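PDB 4B29: dimethylsulfoniopropionate lyase from Roseovarius nubinhibens, which probably cleaves dimethylsulfoniopropionate to dimethyl sulfide and acrylate, using a metal ion held inside a cupin barrel. Local coordinates for residues Pro152-Ser157 with Val202-Ala207; Phe115-Leu120 with Ser131-Val136; Gly137-Gly142 with Asp196-Leu201; Ala26-Leu31 with Val90-His95. One frame throughout, in Å; residues are numbered along the deposited sequence.

Interaction 1: Pro152-Ser157 with Val202-Ala207; sequences PEELYS and VLWRGA. With ZN (zinc ion), chain J; PO4 (phosphate ion), chain B; EDO (1,2-ethanediol), chain F.
Glu154 points one carboxylate oxygen, OE2, at one face of the Trp204 indole, offset toward the rim and 3.2 Å from CZ2, while OE1 turns away to the zinc ion. The glutamate chain is extended beyond CG, which stands anti to the backbone N (chi1 152°), and this carries OE1 to the metal at 2.0 Å. His150 and His189 also bind the zinc, and His183 is hydrogen-bonded to OE1. Val202 divides its two methyls: CG1 packs against Glu154 CG and OE2, while CG2 sits over the centre of the Tyr156 ring, 3.6 Å from its centroid, in a CH-pi contact. That ring turns its OH to phosphate O3, to which it donates a 2.6 Å bond. Glu154, Tyr156, Val202 and Trp204 line the metal-bearing interior of the cupin barrel, on two neighbouring antiparallel strands. Between them, Leu155 N bonds to Leu203 O at 2.7 Å, and the reciprocal bond is similar. The other face carries Glu153 and Arg205. Arg205 extends from CG to NE, and NE donates a nearly straight bond (162°) to Glu153 OE1 at 2.7 Å, within the guanidinium plane, although the carboxylate is turned 45° from it. NH2 adds a weak bond to the same oxygen.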
loop_
_atom_site.group_PDB
_atom_site.type_symbol
_atom_site.label_atom_id
_atom_site.label_comp_id
_atom_site.label_asym_id
_atom_site.label_seq_id
_atom_site.Cartn_x
_atom_site.Cartn_y
_atom_site.Cartn_z
ATOM N N PRO A 152 -13.833 -5.494 3.491
ATOM C CA PRO A 152 -12.908 -6.521 2.995
ATOM C C PRO A 152 -11.742 -6.745 3.961
ATOM O O PRO A 152 -11.374 -5.828 4.728
ATOM C CB PRO A 152 -12.362 -5.911 1.669
ATOM C CG PRO A 152 -12.701 -4.425 1.705
ATOM C CD PRO A 152 -14.021 -4.396 2.517
ATOM N N GLU A 153 -11.273 -7.966 3.961
ATOM C CA GLU A 153 -10.013 -8.298 4.704
ATOM C C GLU A 153 -8.820 -7.718 3.985
ATOM O O GLU A 153 -8.840 -7.527 2.760
ATOM C CB GLU A 153 -9.854 -9.797 4.738
ATOM C CG GLU A 153 -10.966 -10.480 5.627
ATOM C CD GLU A 153 -10.846 -11.954 5.610
ATOM O OE1 GLU A 153 -9.862 -12.481 5.033
ATOM O OE2 GLU A 153 -11.683 -12.689 6.200
ATOM N N GLU A 154 -7.734 -7.494 4.725
ATOM C CA GLU A 154 -6.556 -6.885 4.115
ATOM C C GLU A 154 -5.341 -7.508 4.773
ATOM O O GLU A 154 -5.390 -7.907 5.935
ATOM C CB GLU A 154 -6.681 -5.400 4.449
ATOM C CG GLU A 154 -5.522 -4.630 4.563
ATOM C CD GLU A 154 -5.850 -3.168 4.739
ATOM O OE1 GLU A 154 -6.224 -2.723 5.842
ATOM O OE2 GLU A 154 -5.640 -2.417 3.796
ATOM N N LEU A 155 -4.261 -7.626 4.015
ATOM C CA LEU A 155 -2.977 -8.160 4.548
ATOM C C LEU A 155 -1.915 -7.133 4.170
ATOM O O LEU A 155 -1.556 -6.988 2.988
ATOM C CB LEU A 155 -2.669 -9.531 3.938
ATOM C CG LEU A 155 -1.346 -10.157 4.438
ATOM C CD1 LEU A 155 -1.342 -10.351 5.972
ATOM C CD2 LEU A 155 -1.105 -11.489 3.715
ATOM N N TYR A 156 -1.428 -6.391 5.176
ATOM C CA TYR A 156 -0.350 -5.443 4.942
ATOM C C TYR A 156 0.997 -6.158 4.850
ATOM O O TYR A 156 1.228 -7.172 5.511
ATOM C CB TYR A 156 -0.219 -4.495 6.180
ATOM C CG TYR A 156 -0.820 -3.157 5.959
ATOM C CD1 TYR A 156 -2.218 -2.989 6.077
ATOM C CD2 TYR A 156 -0.053 -2.065 5.597
ATOM C CE1 TYR A 156 -2.796 -1.707 5.890
ATOM C CE2 TYR A 156 -0.603 -0.817 5.406
ATOM C CZ TYR A 156 -1.983 -0.652 5.506
ATOM O OH TYR A 156 -2.520 0.598 5.331
ATOM N N SER A 157 1.902 -5.588 4.027
ATOM C CA SER A 157 3.353 -5.875 4.171
ATOM C C SER A 157 4.048 -4.536 4.197
ATOM O O SER A 157 3.576 -3.550 3.606
ATOM C CB SER A 157 3.932 -6.776 3.046
ATOM O OG SER A 157 4.008 -6.060 1.798
ATOM N N VAL A 202 -0.081 -3.987 -0.102
ATOM C CA VAL A 202 -1.176 -4.571 0.704
ATOM C C VAL A 202 -2.073 -5.405 -0.211
ATOM O O VAL A 202 -2.361 -4.987 -1.329
ATOM C CB VAL A 202 -1.999 -3.421 1.292
ATOM C CG1 VAL A 202 -3.234 -3.922 2.067
ATOM C CG2 VAL A 202 -1.081 -2.555 2.203
ATOM N N LEU A 203 -2.469 -6.568 0.269
ATOM C CA LEU A 203 -3.462 -7.384 -0.468
ATOM C C LEU A 203 -4.842 -7.254 0.190
ATOM O O LEU A 203 -4.974 -7.046 1.437
ATOM C CB LEU A 203 -3.110 -8.867 -0.387
ATOM C CG LEU A 203 -1.666 -9.300 -0.782
ATOM C CD1 LEU A 203 -1.532 -10.791 -0.776
ATOM C CD2 LEU A 203 -1.330 -8.725 -2.195
ATOM N N TRP A 204 -5.889 -7.457 -0.639
ATOM C CA TRP A 204 -7.268 -7.381 -0.116
ATOM C C TRP A 204 -8.046 -8.563 -0.645
ATOM O O TRP A 204 -7.774 -9.037 -1.773
ATOM C CB TRP A 204 -7.991 -6.126 -0.664
ATOM C CG TRP A 204 -7.328 -4.803 -0.450
ATOM C CD1 TRP A 204 -6.084 -4.348 -0.952
ATOM C CD2 TRP A 204 -7.791 -3.787 0.416
ATOM N NE1 TRP A 204 -5.854 -3.074 -0.502
ATOM C CE2 TRP A 204 -6.881 -2.707 0.336
ATOM C CE3 TRP A 204 -8.929 -3.660 1.227
ATOM C CZ2 TRP A 204 -7.051 -1.512 1.067
ATOM C CZ3 TRP A 204 -9.108 -2.434 1.960
ATOM C CH2 TRP A 204 -8.190 -1.393 1.849
ATOM N N ARG A 205 -8.968 -9.067 0.172
ATOM C CA ARG A 205 -9.838 -10.142 -0.299
ATOM C C ARG A 205 -11.174 -10.140 0.428
ATOM O O ARG A 205 -11.361 -9.429 1.440
ATOM C CB ARG A 205 -9.182 -11.519 -0.132
ATOM C CG ARG A 205 -9.271 -11.991 1.347
ATOM C CD ARG A 205 -8.401 -13.249 1.534
ATOM N NE ARG A 205 -8.575 -13.717 2.942
ATOM C CZ ARG A 205 -8.044 -14.831 3.419
ATOM N NH1 ARG A 205 -7.236 -15.609 2.674
ATOM N NH2 ARG A 205 -8.305 -15.185 4.700
ATOM N N GLY A 206 -12.111 -10.928 -0.111
ATOM C CA GLY A 206 -13.322 -11.238 0.703
ATOM C C GLY A 206 -14.533 -10.412 0.307
ATOM O O GLY A 206 -14.518 -9.651 -0.680
ATOM N N ALA A 207 -15.578 -10.525 1.106
ATOM C CA ALA A 207 -16.770 -9.663 0.931
ATOM C C ALA A 207 -16.383 -8.207 0.926
ATOM O O ALA A 207 -15.543 -7.738 1.711
ATOM C CB ALA A 207 -17.781 -9.935 2.088
HETATM ZN ZN ZN J . -7.400 -1.133 5.988
HETATM P P PO4 B . -5.893 1.027 4.669
HETATM O O1 PO4 B . -5.997 2.447 4.198
HETATM O O2 PO4 B . -5.256 0.209 3.528
HETATM O O3 PO4 B . -5.059 0.887 5.935
HETATM O O4 PO4 B . -7.231 0.436 4.974
HETATM C C1 EDO F . -2.175 0.414 1.597
HETATM O O1 EDO F . -1.277 0.809 2.637
HETATM C C2 EDO F . -2.941 1.649 1.205
HETATM O O2 EDO F . -3.948 1.161 0.341
HETATM O O HOH W 1 -11.138 -15.296 6.014
#

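Interaction 2: Phe115-Leu120 with Ser131-Val136; sequences FGWFEL and SLRVTV. With EDO (1,2-ethanediol), chain F.
Phe118 and Val136 form a hydrogen-bonded antiparallel pair where strands 115-119 and 133-136 run at 155° to each other, their axes 4.7 Å apart. Phe118 N to Val136 O measures 3.0 Å, and Val136 N to Phe118 O is much the same. As the chain turns its corner, Leu120 N still reaches Val134 O at 2.8 Å, though the bond is bent. Phe118 places CG between its backbone N and carbonyl carbon (chi1 67°), which brings the ring alongside Val136. The valine CB lies over one ring face, 3.9 Å from the centroid, and CG1 touches CE2. On the opposite face of the sheet, Arg133 lies among Trp117, Glu119 and Thr135. Thr135 CG2 covers one side of its guanidinium, and Arg133 NH2 comes within 3.7 Å of Trp117 CH2, the two planes being 69° apart. Glu119 OE1 lies 3.9 Å from Arg133 NH2, a long salt bridge, and a water links the two side chains weakly. Their stronger partners are elsewhere: Asp212 bridges Arg133, while Arg99 bridges Glu119 and Ser124 is hydrogen-bonded to it. These opposite charges would probably help keep both groups ionised within this buried contact.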
loop_
_atom_site.group_PDB
_atom_site.type_symbol
_atom_site.label_atom_id
_atom_site.label_comp_id
_atom_site.label_asym_id
_atom_site.label_seq_id
_atom_site.Cartn_x
_atom_site.Cartn_y
_atom_site.Cartn_z
ATOM N N PHE A 115 1.292 11.884 2.227
ATOM C CA PHE A 115 0.819 10.486 2.112
ATOM C C PHE A 115 0.103 10.346 0.777
ATOM O O PHE A 115 -0.458 11.317 0.234
ATOM C CB PHE A 115 -0.129 10.154 3.272
ATOM C CG PHE A 115 -1.408 9.451 2.848
ATOM C CD1 PHE A 115 -2.526 10.211 2.497
ATOM C CD2 PHE A 115 -1.479 8.049 2.765
ATOM C CE1 PHE A 115 -3.734 9.605 2.117
ATOM C CE2 PHE A 115 -2.701 7.425 2.351
ATOM C CZ PHE A 115 -3.800 8.208 2.048
ATOM N N GLY A 116 0.091 9.134 0.244
ATOM C CA GLY A 116 -0.867 8.851 -0.847
ATOM C C GLY A 116 -0.888 7.343 -1.066
ATOM O O GLY A 116 -0.130 6.599 -0.449
ATOM N N TRP A 117 -1.761 6.890 -1.949
ATOM C CA TRP A 117 -1.809 5.463 -2.247
ATOM C C TRP A 117 -2.194 5.267 -3.710
ATOM O O TRP A 117 -2.716 6.195 -4.357
ATOM C CB TRP A 117 -2.854 4.749 -1.350
ATOM C CG TRP A 117 -4.281 5.127 -1.585
ATOM C CD1 TRP A 117 -4.919 6.240 -1.148
ATOM C CD2 TRP A 117 -5.253 4.364 -2.328
ATOM N NE1 TRP A 117 -6.255 6.220 -1.555
ATOM C CE2 TRP A 117 -6.473 5.080 -2.285
ATOM C CE3 TRP A 117 -5.200 3.144 -3.007
ATOM C CZ2 TRP A 117 -7.657 4.609 -2.901
ATOM C CZ3 TRP A 117 -6.372 2.676 -3.635
ATOM C CH2 TRP A 117 -7.578 3.418 -3.563
ATOM N N PHE A 118 -1.990 4.047 -4.202
ATOM C CA PHE A 118 -2.494 3.752 -5.532
ATOM C C PHE A 118 -2.818 2.266 -5.617
ATOM O O PHE A 118 -2.394 1.459 -4.767
ATOM C CB PHE A 118 -1.492 4.171 -6.619
ATOM C CG PHE A 118 -0.185 3.378 -6.651
ATOM C CD1 PHE A 118 -0.030 2.199 -7.409
ATOM C CD2 PHE A 118 0.918 3.849 -5.944
ATOM C CE1 PHE A 118 1.224 1.520 -7.473
ATOM C CE2 PHE A 118 2.162 3.187 -6.020
ATOM C CZ PHE A 118 2.331 2.011 -6.741
ATOM N N GLU A 119 -3.557 1.886 -6.664
ATOM C CA GLU A 119 -3.936 0.470 -6.822
ATOM C C GLU A 119 -3.087 -0.111 -7.937
ATOM O O GLU A 119 -3.203 0.295 -9.103
ATOM C CB GLU A 119 -5.439 0.392 -7.172
ATOM C CG GLU A 119 -5.996 -1.052 -7.255
ATOM C CD GLU A 119 -7.514 -1.048 -7.526
ATOM O OE1 GLU A 119 -8.178 0.014 -7.457
ATOM O OE2 GLU A 119 -7.973 -2.066 -8.067
ATOM N N LEU A 120 -2.184 -1.013 -7.585
ATOM C CA LEU A 120 -1.316 -1.593 -8.585
ATOM C C LEU A 120 -2.074 -2.594 -9.436
ATOM O O LEU A 120 -1.935 -2.616 -10.678
ATOM C CB LEU A 120 -0.149 -2.297 -7.867
ATOM C CG LEU A 120 0.791 -3.111 -8.749
ATOM C CD1 LEU A 120 1.381 -2.195 -9.933
ATOM C CD2 LEU A 120 1.908 -3.751 -7.892
ATOM N N SER A 131 -9.401 -11.111 -9.354
ATOM C CA SER A 131 -9.016 -12.223 -8.439
ATOM C C SER A 131 -8.329 -11.719 -7.178
ATOM O O SER A 131 -8.352 -12.416 -6.123
ATOM C CB SER A 131 -8.099 -13.212 -9.140
ATOM O OG SER A 131 -8.824 -13.812 -10.228
ATOM N N LEU A 132 -7.815 -10.500 -7.241
ATOM C CA LEU A 132 -7.070 -9.974 -6.101
ATOM C C LEU A 132 -7.100 -8.459 -6.210
ATOM O O LEU A 132 -7.435 -7.931 -7.274
ATOM C CB LEU A 132 -5.630 -10.443 -6.257
ATOM C CG LEU A 132 -4.691 -10.172 -5.063
ATOM C CD1 LEU A 132 -5.366 -10.526 -3.653
ATOM C CD2 LEU A 132 -3.409 -10.959 -5.350
ATOM N N ARG A 133 -6.778 -7.776 -5.114
ATOM C CA ARG A 133 -6.520 -6.353 -5.208
ATOM C C ARG A 133 -5.216 -6.091 -4.453
ATOM O O ARG A 133 -5.020 -6.639 -3.348
ATOM C CB ARG A 133 -7.686 -5.603 -4.604
ATOM C CG ARG A 133 -7.556 -4.138 -4.608
ATOM C CD ARG A 133 -8.853 -3.540 -4.021
ATOM N NE ARG A 133 -8.950 -2.109 -4.267
ATOM C CZ ARG A 133 -8.982 -1.160 -3.342
ATOM N NH1 ARG A 133 -8.852 -1.440 -2.052
ATOM N NH2 ARG A 133 -9.116 0.087 -3.712
ATOM N N VAL A 134 -4.341 -5.312 -5.084
ATOM C CA VAL A 134 -3.017 -5.005 -4.515
ATOM C C VAL A 134 -2.906 -3.484 -4.509
ATOM O O VAL A 134 -2.961 -2.840 -5.558
ATOM C CB VAL A 134 -1.893 -5.566 -5.391
ATOM C CG1 VAL A 134 -0.528 -5.192 -4.738
ATOM C CG2 VAL A 134 -1.976 -7.059 -5.528
ATOM N N THR A 135 -2.737 -2.896 -3.324
ATOM C CA THR A 135 -2.557 -1.450 -3.226
ATOM C C THR A 135 -1.213 -1.128 -2.572
ATOM O O THR A 135 -0.589 -1.989 -1.951
ATOM C CB THR A 135 -3.658 -0.710 -2.453
ATOM O OG1 THR A 135 -3.716 -1.205 -1.095
ATOM C CG2 THR A 135 -5.007 -0.921 -3.132
ATOM N N VAL A 136 -0.791 0.114 -2.750
ATOM C CA VAL A 136 0.499 0.570 -2.188
ATOM C C VAL A 136 0.233 1.884 -1.470
ATOM O O VAL A 136 -0.494 2.747 -1.990
ATOM C CB VAL A 136 1.540 0.811 -3.358
ATOM C CG1 VAL A 136 2.778 1.634 -2.817
ATOM C CG2 VAL A 136 1.993 -0.517 -3.938
HETATM C C1 EDO F . -2.175 0.414 1.597
HETATM O O1 EDO F . -1.277 0.809 2.637
HETATM C C2 EDO F . -2.941 1.649 1.205
HETATM O O2 EDO F . -3.948 1.161 0.341
HETATM O O HOH W 2 -10.677 -1.812 -6.815
#

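Interaction 3: Gly137-Gly142 with Asp196-Leu201; sequences GYWGPG and DPILTL. With PO4 (phosphate ion), chain E; EDO (1,2-ethanediol), chain F.
Thr200 OG1 meets the Trp139 indole at its edge, in the ring plane and 3.5 Å from CZ3. O1 of a bound ethanediol lies at the same ring's edge, near CH2. Ile198 runs side by side with the indole and brings CG2 obliquely to CE3 at 3.8 Å. The rings of Phe115 and Tyr145 also meet the indole, each with planes about 30° apart, and Tyr156 of strand 153-159 packs on both Trp139 and Thr200. The Tyr138 ring, turned to the other face of the sheet, has Leu199 CD1 near its plane by CB, and at its far edge, also in plane, O2 of a second phosphate, 2.5 Å from OH. The hydroxyl is also hydrogen-bonded to Asp74 O. Pro197 CB comes in obliquely, 3.4 Å from Tyr138 OH. Between the two rings the strands pair antiparallel: Trp139 N bonds to Ile198 O at 3.0 Å and Ile198 N to Trp139 O, while Thr200 N reaches Gly137 O at 2.8 Å. Gly137, lacking a side chain, makes room for the six-membered ring of Trp139. Thr200 holds OG1 between its backbone N and carbonyl carbon (chi1 56°), a position from which it accepts a weak bond from Gly137 N and meets ethanediol O1 at 2.7 Å. Hydroxyl and aromatic edge thus form a mixed surface that here takes up an ethanediol, probably from the crystallisation liquor, and may suit other small polar molecules.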
loop_
_atom_site.group_PDB
_atom_site.type_symbol
_atom_site.label_atom_id
_atom_site.label_comp_id
_atom_site.label_asym_id
_atom_site.label_seq_id
_atom_site.Cartn_x
_atom_site.Cartn_y
_atom_site.Cartn_z
ATOM N N GLY A 137 0.818 2.085 -0.266
ATOM C CA GLY A 137 0.620 3.350 0.447
ATOM C C GLY A 137 1.997 3.875 0.877
ATOM O O GLY A 137 2.952 3.070 1.048
ATOM N N TYR A 138 2.132 5.196 0.947
ATOM C CA TYR A 138 3.341 5.830 1.514
ATOM C C TYR A 138 2.888 6.864 2.516
ATOM O O TYR A 138 1.933 7.616 2.269
ATOM C CB TYR A 138 4.136 6.533 0.416
ATOM C CG TYR A 138 5.326 7.300 0.993
ATOM C CD1 TYR A 138 6.536 6.653 1.184
ATOM C CD2 TYR A 138 5.169 8.641 1.368
ATOM C CE1 TYR A 138 7.669 7.385 1.724
ATOM C CE2 TYR A 138 6.262 9.373 1.939
ATOM C CZ TYR A 138 7.483 8.719 2.059
ATOM O OH TYR A 138 8.542 9.452 2.599
ATOM N N TRP A 139 3.562 6.900 3.671
ATOM C CA TRP A 139 3.346 7.952 4.654
ATOM C C TRP A 139 4.701 8.502 5.083
ATOM O O TRP A 139 5.587 7.738 5.444
ATOM C CB TRP A 139 2.701 7.369 5.927
ATOM C CG TRP A 139 1.270 6.969 5.725
ATOM C CD1 TRP A 139 0.164 7.672 6.097
ATOM C CD2 TRP A 139 0.794 5.738 5.126
ATOM N NE1 TRP A 139 -0.977 6.947 5.779
ATOM C CE2 TRP A 139 -0.612 5.774 5.174
ATOM C CE3 TRP A 139 1.438 4.626 4.571
ATOM C CZ2 TRP A 139 -1.417 4.732 4.657
ATOM C CZ3 TRP A 139 0.643 3.564 4.086
ATOM C CH2 TRP A 139 -0.771 3.657 4.127
ATOM N N GLY A 140 4.840 9.825 5.034
ATOM C CA GLY A 140 6.129 10.397 5.532
ATOM C C GLY A 140 6.180 10.279 7.062
ATOM O O GLY A 140 5.214 9.908 7.733
ATOM N N PRO A 141 7.334 10.649 7.645
ATOM C CA PRO A 141 7.440 10.612 9.105
ATOM C C PRO A 141 6.448 11.497 9.837
ATOM O O PRO A 141 5.972 12.502 9.316
ATOM C CB PRO A 141 8.874 11.147 9.373
ATOM C CG PRO A 141 9.578 11.154 8.073
ATOM C CD PRO A 141 8.519 11.203 6.981
ATOM N N GLY A 142 6.157 11.150 11.084
ATOM C CA GLY A 142 5.345 12.023 11.937
ATOM C C GLY A 142 3.900 12.167 11.565
ATOM O O GLY A 142 3.302 13.240 11.725
ATOM N N ASP A 196 10.736 7.689 10.904
ATOM C CA ASP A 196 10.944 7.095 9.592
ATOM C C ASP A 196 9.616 7.141 8.835
ATOM O O ASP A 196 8.576 7.192 9.468
ATOM C CB ASP A 196 11.387 5.649 9.738
ATOM C CG ASP A 196 12.674 5.532 10.568
ATOM O OD1 ASP A 196 13.645 6.220 10.213
ATOM O OD2 ASP A 196 12.697 4.759 11.527
ATOM N N PRO A 197 9.690 7.237 7.511
ATOM C CA PRO A 197 8.464 7.067 6.687
ATOM C C PRO A 197 8.104 5.568 6.661
ATOM O O PRO A 197 8.800 4.718 7.236
ATOM C CB PRO A 197 8.944 7.495 5.313
ATOM C CG PRO A 197 10.380 6.968 5.237
ATOM C CD PRO A 197 10.914 7.168 6.690
ATOM N N ILE A 198 7.032 5.228 5.933
ATOM C CA ILE A 198 6.777 3.815 5.636
ATOM C C ILE A 198 6.152 3.706 4.246
ATOM O O ILE A 198 5.365 4.557 3.849
ATOM C CB ILE A 198 5.850 3.119 6.692
ATOM C CG1 ILE A 198 5.880 1.591 6.478
ATOM C CG2 ILE A 198 4.401 3.733 6.737
ATOM C CD1 ILE A 198 5.170 0.835 7.595
ATOM N N LEU A 199 6.571 2.671 3.539
ATOM C CA LEU A 199 6.031 2.357 2.196
ATOM C C LEU A 199 5.502 0.927 2.310
ATOM O O LEU A 199 6.229 0.023 2.762
ATOM C CB LEU A 199 7.169 2.445 1.188
ATOM C CG LEU A 199 6.887 2.055 -0.287
ATOM C CD1 LEU A 199 5.854 3.006 -0.888
ATOM C CD2 LEU A 199 8.207 2.023 -1.123
ATOM N N THR A 200 4.231 0.720 1.909
ATOM C CA THR A 200 3.569 -0.586 2.146
ATOM C C THR A 200 3.029 -1.143 0.840
ATOM O O THR A 200 2.780 -0.375 -0.115
ATOM C CB THR A 200 2.360 -0.441 3.090
ATOM O OG1 THR A 200 1.450 0.521 2.538
ATOM C CG2 THR A 200 2.857 0.096 4.514
ATOM N N LEU A 201 2.845 -2.459 0.822
ATOM C CA LEU A 201 2.188 -3.111 -0.322
ATOM C C LEU A 201 1.180 -4.078 0.321
ATOM O O LEU A 201 1.541 -4.876 1.214
ATOM C CB LEU A 201 3.224 -3.811 -1.227
ATOM C CG LEU A 201 2.522 -4.382 -2.482
ATOM C CD1 LEU A 201 3.427 -4.252 -3.737
ATOM C CD2 LEU A 201 2.190 -5.847 -2.207
HETATM P P PO4 E . 9.353 13.123 3.943
HETATM O O1 PO4 E . 9.835 13.945 2.725
HETATM O O2 PO4 E . 8.842 11.751 3.536
HETATM O O3 PO4 E . 10.558 12.793 4.789
HETATM O O4 PO4 E . 8.238 13.822 4.709
HETATM C C1 EDO F . -2.175 0.414 1.597
HETATM O O1 EDO F . -1.277 0.809 2.637
HETATM C C2 EDO F . -2.941 1.649 1.205
HETATM O O2 EDO F . -3.948 1.161 0.341
#

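Interaction 4: Ala26-Leu31 with Val90-His95; sequences AALTHL and VAAAPH
Two helices of the N-terminal helical region, 24-41 and 83-92, pack together here outside the barrel, away from the zinc site. Ala92 is the focus of the contact. Its CB is touched by two leucine methyls, Leu28 CD2 at 3.6 Å and Leu31 CD2 at 3.7 Å, so a small side chain on one helix is met by two branched ones from successive turns of the other. Leu28 has CG beside its backbone N (chi1 -62°), which brings the end of the chain across toward the second helix; CD1 continues to His95 O at 3.9 Å. Ala27 CB approaches the His95 imidazole obliquely, 3.7 Å from CD2. No hydrogen bond joins the two segments, and the contact rests on apolar groups. His95 N is hydrogen-bonded to Ala92 O, which keeps the imidazole-bearing residue close to Ala92. Leu31 also packs on Leu85, Ala88 and Leu89 of helix 83-92 and on Phe118 and Leu120 of strand 115-122, which wedges it between helix and sheet; Val90 and Ala93 rest against Leu71 of helix 67-73.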
loop_
_atom_site.group_PDB
_atom_site.type_symbol
_atom_site.label_atom_id
_atom_site.label_comp_id
_atom_site.label_asym_id
_atom_site.label_seq_id
_atom_site.Cartn_x
_atom_site.Cartn_y
_atom_site.Cartn_z
ATOM N N ALA A 26 6.721 0.379 -19.121
ATOM C CA ALA A 26 7.850 -0.437 -18.758
ATOM C C ALA A 26 8.090 -0.402 -17.220
ATOM O O ALA A 26 8.409 -1.426 -16.632
ATOM C CB ALA A 26 9.140 0.083 -19.503
ATOM N N ALA A 27 7.955 0.777 -16.645
ATOM C CA ALA A 27 8.231 0.995 -15.187
ATOM C C ALA A 27 7.159 0.199 -14.406
ATOM O O ALA A 27 7.486 -0.455 -13.417
ATOM C CB ALA A 27 8.157 2.445 -14.829
ATOM N N LEU A 28 5.900 0.256 -14.862
ATOM C CA LEU A 28 4.824 -0.461 -14.123
ATOM C C LEU A 28 4.922 -1.948 -14.317
ATOM O O LEU A 28 4.589 -2.719 -13.412
ATOM C CB LEU A 28 3.430 0.041 -14.510
ATOM C CG LEU A 28 3.228 1.542 -14.158
ATOM C CD1 LEU A 28 1.816 1.940 -14.301
ATOM C CD2 LEU A 28 3.767 1.981 -12.833
ATOM N N THR A 29 5.373 -2.392 -15.500
ATOM C CA THR A 29 5.558 -3.822 -15.729
ATOM C C THR A 29 6.700 -4.366 -14.857
ATOM O O THR A 29 6.597 -5.442 -14.293
ATOM C CB THR A 29 5.759 -4.111 -17.241
ATOM O OG1 THR A 29 4.568 -3.659 -17.902
ATOM C CG2 THR A 29 5.949 -5.619 -17.477
ATOM N N HIS A 30 7.774 -3.565 -14.720
ATOM C CA HIS A 30 8.881 -3.971 -13.886
ATOM C C HIS A 30 8.397 -4.022 -12.410
ATOM O O HIS A 30 8.752 -4.971 -11.674
ATOM C CB HIS A 30 10.053 -2.998 -14.061
ATOM C CG HIS A 30 11.160 -3.236 -13.082
ATOM N ND1 HIS A 30 12.046 -4.291 -13.205
ATOM C CD2 HIS A 30 11.514 -2.567 -11.954
ATOM C CE1 HIS A 30 12.911 -4.251 -12.197
ATOM N NE2 HIS A 30 12.604 -3.224 -11.420
ATOM N N LEU A 31 7.575 -3.049 -12.041
ATOM C CA LEU A 31 7.015 -2.997 -10.670
ATOM C C LEU A 31 6.139 -4.234 -10.460
ATOM O O LEU A 31 6.204 -4.863 -9.381
ATOM C CB LEU A 31 6.211 -1.739 -10.449
ATOM C CG LEU A 31 5.327 -1.700 -9.182
ATOM C CD1 LEU A 31 6.181 -1.963 -7.894
ATOM C CD2 LEU A 31 4.590 -0.408 -9.024
ATOM N N VAL A 90 9.703 3.438 -6.277
ATOM C CA VAL A 90 10.181 4.819 -6.468
ATOM C C VAL A 90 10.213 5.138 -8.000
ATOM O O VAL A 90 9.750 6.211 -8.397
ATOM C CB VAL A 90 11.551 5.031 -5.792
ATOM C CG1 VAL A 90 12.136 6.396 -6.203
ATOM C CG2 VAL A 90 11.375 5.003 -4.250
ATOM N N ALA A 91 10.681 4.198 -8.807
ATOM C CA ALA A 91 10.772 4.408 -10.275
ATOM C C ALA A 91 9.381 4.511 -10.910
ATOM O O ALA A 91 9.204 5.230 -11.913
ATOM C CB ALA A 91 11.581 3.302 -10.939
ATOM N N ALA A 92 8.393 3.816 -10.328
ATOM C CA ALA A 92 6.999 3.894 -10.793
ATOM C C ALA A 92 6.264 5.138 -10.391
ATOM O O ALA A 92 5.220 5.451 -10.937
ATOM C CB ALA A 92 6.195 2.643 -10.271
ATOM N N ALA A 93 6.756 5.844 -9.368
ATOM C CA ALA A 93 5.976 6.919 -8.779
ATOM C C ALA A 93 5.458 7.981 -9.760
ATOM O O ALA A 93 4.351 8.447 -9.594
ATOM C CB ALA A 93 6.719 7.565 -7.576
ATOM N N PRO A 94 6.273 8.382 -10.764
ATOM C CA PRO A 94 5.766 9.409 -11.707
ATOM C C PRO A 94 4.783 8.884 -12.741
ATOM O O PRO A 94 4.319 9.649 -13.595
ATOM C CB PRO A 94 7.041 9.867 -12.469
ATOM C CG PRO A 94 8.200 9.364 -11.679
ATOM C CD PRO A 94 7.709 8.104 -10.950
ATOM N N HIS A 95 4.446 7.601 -12.640
ATOM C CA HIS A 95 3.649 6.916 -13.684
ATOM C C HIS A 95 2.361 6.346 -13.145
ATOM O O HIS A 95 1.541 5.862 -13.935
ATOM C CB HIS A 95 4.455 5.777 -14.268
ATOM C CG HIS A 95 5.722 6.231 -14.915
ATOM N ND1 HIS A 95 5.723 7.057 -16.027
ATOM C CD2 HIS A 95 7.016 6.008 -14.599
ATOM C CE1 HIS A 95 6.977 7.320 -16.367
ATOM N NE2 HIS A 95 7.782 6.685 -15.527
#

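In the fold
Interactions 1, 2 and 3 belong to one sheet, in which strands 115-122, 133-139, 198-205 and 153-159 are consecutive neighbours. Interactions 1 and 3 share strand 198-205, with centres 18 Å apart; interactions 2 and 3 share strand 133-139. Interactions 1 and 2 are joined by Val202 N to Thr135 O at 2.8 Å and by Trp204 NE1 to Thr135 OG1 at 2.9 Å. All three meet one ethanediol beside the metal pocket. Interaction 1 supplies the zinc ligand Glu154, whereas the nearest side-chain atoms of Thr135 in interaction 2 and Trp139 in interaction 3 are about 8 Å from the zinc ion. Interaction 4 is peripheral, reaching the sheet where Leu31 CD2 lies 3.8 Å from Leu120 CD1.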